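PDB 6QAZ: cyanophage-like gp41-1 intein from Metagenome, which probably carries out protein splicing, its naturally separate halves associating to excise themselves and join the flanking sequences by a peptide bond. Local coordinates for residues 49-61 with 87-100. Residues are numbered along the deposited sequence; the frame is centred on the assembly and turned at random. Where two conformers were deposited one is given.
Sequences SYKITLEDGKEII and LYVKEMMLKKILKI
A classic beta bulge interrupts the antiparallel pairing of two strands in the curled beta sheet of this intein's all-beta (HINT) fold: L98 and K99 of strand 93-100 both face T53 of strand 49-54. The T53 N-H points almost straight at K99 O (3.0 Å), while T53 O takes the L98 N-H at 2.8 Å and, only weakly, that of K99. The extra residue shifts the register by one, pairing L54 with I97. Across the bulge I52 CG2 meets I97 CG2 at 4.0 Å, while I52 CG1 runs alongside I100 CG1. L54 forks at its end: CD2 lies against I97 CG1, whereas CD1 packs on V89 CG1 at 3.6 Å. F68 of strand 68-70 packs on I52, and I124 of strand 124-127 on L54. At the strand end E55, second residue of the type I turn L54-G57, lies beside K96. With CG set between backbone N and carbonyl carbon (chi1 63°) and the chain extended beyond it, OE2 accepts the K96 N-H, while E55 N donates to K96 O, so E55 holds both the backbone N-H and the backbone C=O of K96. The hydrogen bond from K96 N to E55 OE2 is nearly linear (2.8 Å, 178°), though the donor sits 41° out of the carboxylate plane.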
# COMPACT_ATOMS: atom_id res chain seq x y z
N SER A 49 -5.18 12.42 2.17
CA SER A 49 -4.59 11.43 1.26
C SER A 49 -3.51 12.07 0.42
O SER A 49 -3.50 13.28 0.21
CB SER A 49 -5.65 10.79 0.43
OG SER A 49 -6.25 11.66 -0.50
N TYR A 50 -2.63 11.21 -0.08
CA TYR A 50 -1.45 11.56 -0.86
C TYR A 50 -1.32 10.55 -1.98
O TYR A 50 -1.55 9.36 -1.78
CB TYR A 50 -0.17 11.47 -0.02
CG TYR A 50 -0.15 12.41 1.13
CD1 TYR A 50 -0.85 12.12 2.30
CD2 TYR A 50 0.55 13.60 1.08
CE1 TYR A 50 -0.91 12.99 3.35
CE2 TYR A 50 0.54 14.48 2.16
CZ TYR A 50 -0.23 14.18 3.28
OH TYR A 50 -0.29 15.02 4.37
N LYS A 51 -0.92 11.02 -3.15
CA LYS A 51 -0.64 10.14 -4.29
C LYS A 51 0.86 10.03 -4.49
O LYS A 51 1.53 11.06 -4.69
CB LYS A 51 -1.31 10.66 -5.57
CG LYS A 51 -1.13 9.74 -6.76
CD LYS A 51 -1.88 10.21 -7.97
CE LYS A 51 -1.55 11.61 -8.38
NZ LYS A 51 -2.09 11.90 -9.73
N ILE A 52 1.35 8.82 -4.54
CA ILE A 52 2.74 8.52 -4.90
C ILE A 52 2.75 7.99 -6.32
O ILE A 52 2.01 7.04 -6.61
CB ILE A 52 3.32 7.48 -3.92
CG1 ILE A 52 3.26 7.99 -2.49
CG2 ILE A 52 4.72 7.10 -4.34
CD1 ILE A 52 3.64 6.97 -1.46
N THR A 53 3.56 8.58 -7.18
CA THR A 53 3.70 8.15 -8.58
C THR A 53 5.13 7.71 -8.82
O THR A 53 6.08 8.48 -8.51
CB THR A 53 3.34 9.27 -9.56
OG1 THR A 53 2.02 9.74 -9.27
CG2 THR A 53 3.43 8.82 -11.00
N LEU A 54 5.32 6.52 -9.37
CA LEU A 54 6.65 5.98 -9.65
C LEU A 54 7.03 6.23 -11.10
O LEU A 54 6.21 6.58 -11.96
CB LEU A 54 6.68 4.47 -9.37
CG LEU A 54 6.24 4.07 -7.96
CD1 LEU A 54 6.43 2.60 -7.78
CD2 LEU A 54 6.97 4.85 -6.88
N GLU A 55 8.31 5.99 -11.40
CA GLU A 55 8.87 6.30 -12.73
C GLU A 55 8.29 5.39 -13.82
O GLU A 55 8.43 5.75 -15.00
CB GLU A 55 10.38 6.24 -12.70
CG GLU A 55 10.91 4.89 -12.39
CD GLU A 55 12.42 4.78 -12.43
OE1 GLU A 55 13.07 5.45 -13.29
OE2 GLU A 55 13.00 4.14 -11.52
N ASP A 56 7.69 4.26 -13.48
CA ASP A 56 6.99 3.38 -14.43
C ASP A 56 5.50 3.71 -14.53
O ASP A 56 4.76 2.93 -15.17
CB ASP A 56 7.24 1.92 -14.11
CG ASP A 56 6.68 1.52 -12.77
OD1 ASP A 56 6.06 2.36 -12.08
OD2 ASP A 56 6.88 0.32 -12.41
N GLY A 57 5.07 4.80 -13.93
CA GLY A 57 3.67 5.20 -13.99
C GLY A 57 2.82 4.71 -12.85
O GLY A 57 1.73 5.24 -12.65
N LYS A 58 3.26 3.69 -12.12
CA LYS A 58 2.39 3.11 -11.09
C LYS A 58 2.10 4.16 -10.02
O LYS A 58 2.97 4.94 -9.64
CB LYS A 58 3.02 1.87 -10.48
CG LYS A 58 3.20 0.72 -11.43
CD LYS A 58 3.79 -0.46 -10.75
CE LYS A 58 3.99 -1.70 -11.59
NZ LYS A 58 4.83 -1.47 -12.76
N GLU A 59 0.88 4.13 -9.51
CA GLU A 59 0.42 5.09 -8.49
C GLU A 59 -0.23 4.37 -7.34
O GLU A 59 -0.86 3.30 -7.53
CB GLU A 59 -0.66 6.03 -9.09
CG GLU A 59 -0.24 7.00 -10.11
CD GLU A 59 -1.47 7.67 -10.76
OE1 GLU A 59 -2.60 7.70 -10.15
OE2 GLU A 59 -1.28 8.23 -11.79
N ILE A 60 -0.19 4.99 -6.19
CA ILE A 60 -0.94 4.53 -5.02
C ILE A 60 -1.34 5.75 -4.22
O ILE A 60 -0.57 6.72 -4.14
CB ILE A 60 -0.14 3.49 -4.21
CG1 ILE A 60 -0.93 2.91 -3.10
CG2 ILE A 60 1.13 4.09 -3.68
CD1 ILE A 60 -0.30 1.62 -2.53
N ILE A 61 -2.50 5.69 -3.61
CA ILE A 61 -3.03 6.78 -2.75
C ILE A 61 -3.13 6.24 -1.34
O ILE A 61 -3.76 5.21 -1.09
CB ILE A 61 -4.35 7.30 -3.31
CG1 ILE A 61 -4.11 8.05 -4.63
CG2 ILE A 61 -5.03 8.23 -2.30
CD1 ILE A 61 -5.37 8.45 -5.32
N LEU A 87 10.77 2.66 -4.34
CA LEU A 87 9.89 1.61 -3.83
C LEU A 87 10.13 0.34 -4.64
O LEU A 87 10.73 0.37 -5.70
CB LEU A 87 8.43 2.02 -3.87
CG LEU A 87 8.07 3.28 -3.09
CD1 LEU A 87 6.57 3.50 -3.08
CD2 LEU A 87 8.60 3.22 -1.66
N TYR A 88 9.62 -0.77 -4.14
CA TYR A 88 9.66 -2.05 -4.86
C TYR A 88 8.36 -2.25 -5.61
O TYR A 88 7.28 -2.04 -5.04
CB TYR A 88 9.88 -3.20 -3.89
CG TYR A 88 11.19 -3.15 -3.14
CD1 TYR A 88 12.34 -3.66 -3.70
CD2 TYR A 88 11.28 -2.58 -1.89
CE1 TYR A 88 13.55 -3.62 -3.01
CE2 TYR A 88 12.46 -2.52 -1.18
CZ TYR A 88 13.61 -3.05 -1.74
OH TYR A 88 14.79 -2.93 -1.06
N VAL A 89 8.46 -2.71 -6.84
CA VAL A 89 7.28 -3.07 -7.64
C VAL A 89 7.35 -4.55 -7.92
O VAL A 89 8.37 -5.20 -7.76
CB VAL A 89 7.16 -2.25 -8.93
CG1 VAL A 89 7.08 -0.79 -8.61
CG2 VAL A 89 8.23 -2.57 -9.95
N LYS A 90 6.26 -5.11 -8.37
CA LYS A 90 6.24 -6.57 -8.58
C LYS A 90 7.27 -6.88 -9.65
O LYS A 90 7.29 -6.23 -10.67
CB LYS A 90 4.84 -7.08 -8.86
CG LYS A 90 4.69 -8.59 -8.80
CD LYS A 90 3.23 -9.05 -8.97
CE LYS A 90 3.14 -10.51 -9.36
NZ LYS A 90 1.77 -10.84 -9.82
N GLU A 91 8.13 -7.89 -9.54
CA GLU A 91 8.63 -8.63 -8.39
C GLU A 91 10.01 -8.09 -7.96
O GLU A 91 11.10 -8.37 -8.55
CB GLU A 91 8.85 -10.09 -8.74
CG GLU A 91 8.84 -11.00 -7.52
CD GLU A 91 7.57 -10.89 -6.70
OE1 GLU A 91 6.49 -11.09 -7.24
OE2 GLU A 91 7.67 -10.55 -5.56
N MET A 92 9.95 -7.44 -6.83
CA MET A 92 11.06 -6.79 -6.10
C MET A 92 11.97 -6.00 -7.03
O MET A 92 13.15 -6.01 -6.81
CB MET A 92 11.81 -7.85 -5.31
CG MET A 92 10.96 -8.47 -4.22
SD MET A 92 10.41 -7.26 -3.06
CE MET A 92 11.88 -6.84 -2.14
N MET A 93 11.40 -5.24 -7.95
CA MET A 93 12.19 -4.33 -8.81
C MET A 93 12.17 -2.91 -8.23
O MET A 93 11.08 -2.46 -7.94
CB MET A 93 11.63 -4.29 -10.25
CG MET A 93 11.63 -5.63 -10.92
SD MET A 93 13.28 -6.33 -11.18
CE MET A 93 13.86 -5.25 -12.49
N LEU A 94 13.29 -2.22 -8.06
CA LEU A 94 13.28 -0.87 -7.49
C LEU A 94 12.84 0.13 -8.55
O LEU A 94 13.32 0.08 -9.68
CB LEU A 94 14.69 -0.56 -7.03
CG LEU A 94 15.09 -1.25 -5.74
CD1 LEU A 94 16.60 -1.29 -5.58
CD2 LEU A 94 14.41 -0.61 -4.53
N LYS A 95 11.96 1.04 -8.17
CA LYS A 95 11.50 2.12 -9.05
C LYS A 95 11.47 3.42 -8.27
O LYS A 95 10.96 3.48 -7.14
CB LYS A 95 10.12 1.81 -9.63
CG LYS A 95 10.11 0.65 -10.60
CD LYS A 95 10.84 0.91 -11.90
CE LYS A 95 10.95 -0.32 -12.75
NZ LYS A 95 11.70 -0.03 -13.98
N LYS A 96 11.99 4.46 -8.89
CA LYS A 96 12.03 5.79 -8.27
C LYS A 96 10.63 6.36 -8.08
O LYS A 96 9.80 6.30 -8.99
CB LYS A 96 12.81 6.74 -9.17
CG LYS A 96 14.32 6.61 -9.36
CD LYS A 96 15.04 7.34 -8.29
CE LYS A 96 16.51 7.01 -8.30
NZ LYS A 96 17.21 7.53 -9.50
N ILE A 97 10.45 7.02 -6.96
CA ILE A 97 9.29 7.92 -6.75
C ILE A 97 9.54 9.20 -7.53
O ILE A 97 10.52 9.90 -7.28
CB ILE A 97 9.09 8.22 -5.26
CG1 ILE A 97 8.77 6.95 -4.47
CG2 ILE A 97 7.97 9.24 -5.09
CD1 ILE A 97 8.74 7.17 -2.97
N LEU A 98 8.66 9.49 -8.47
CA LEU A 98 8.73 10.76 -9.22
C LEU A 98 8.05 11.89 -8.47
O LEU A 98 8.54 13.04 -8.57
CB LEU A 98 8.06 10.62 -10.57
CG LEU A 98 8.73 9.76 -11.60
CD1 LEU A 98 7.99 9.91 -12.91
CD2 LEU A 98 10.19 10.07 -11.80
N LYS A 99 6.92 11.62 -7.83
CA LYS A 99 6.07 12.66 -7.25
C LYS A 99 5.40 12.10 -6.03
O LYS A 99 4.93 10.97 -6.08
CB LYS A 99 4.96 13.15 -8.20
CG LYS A 99 5.37 13.63 -9.56
CD LYS A 99 4.16 13.88 -10.39
CE LYS A 99 4.50 13.75 -11.86
NZ LYS A 99 3.48 14.30 -12.76
N ILE A 100 5.22 12.95 -5.04
CA ILE A 100 4.24 12.73 -3.97
C ILE A 100 3.37 13.97 -3.92
O ILE A 100 3.90 15.10 -3.80
CB ILE A 100 4.91 12.44 -2.63
CG1 ILE A 100 5.86 11.24 -2.77
CG2 ILE A 100 3.83 12.21 -1.58
CD1 ILE A 100 6.44 10.72 -1.51
O HOH W 1 15.15 2.77 -10.85
O HOH W 2 5.80 -4.45 -11.81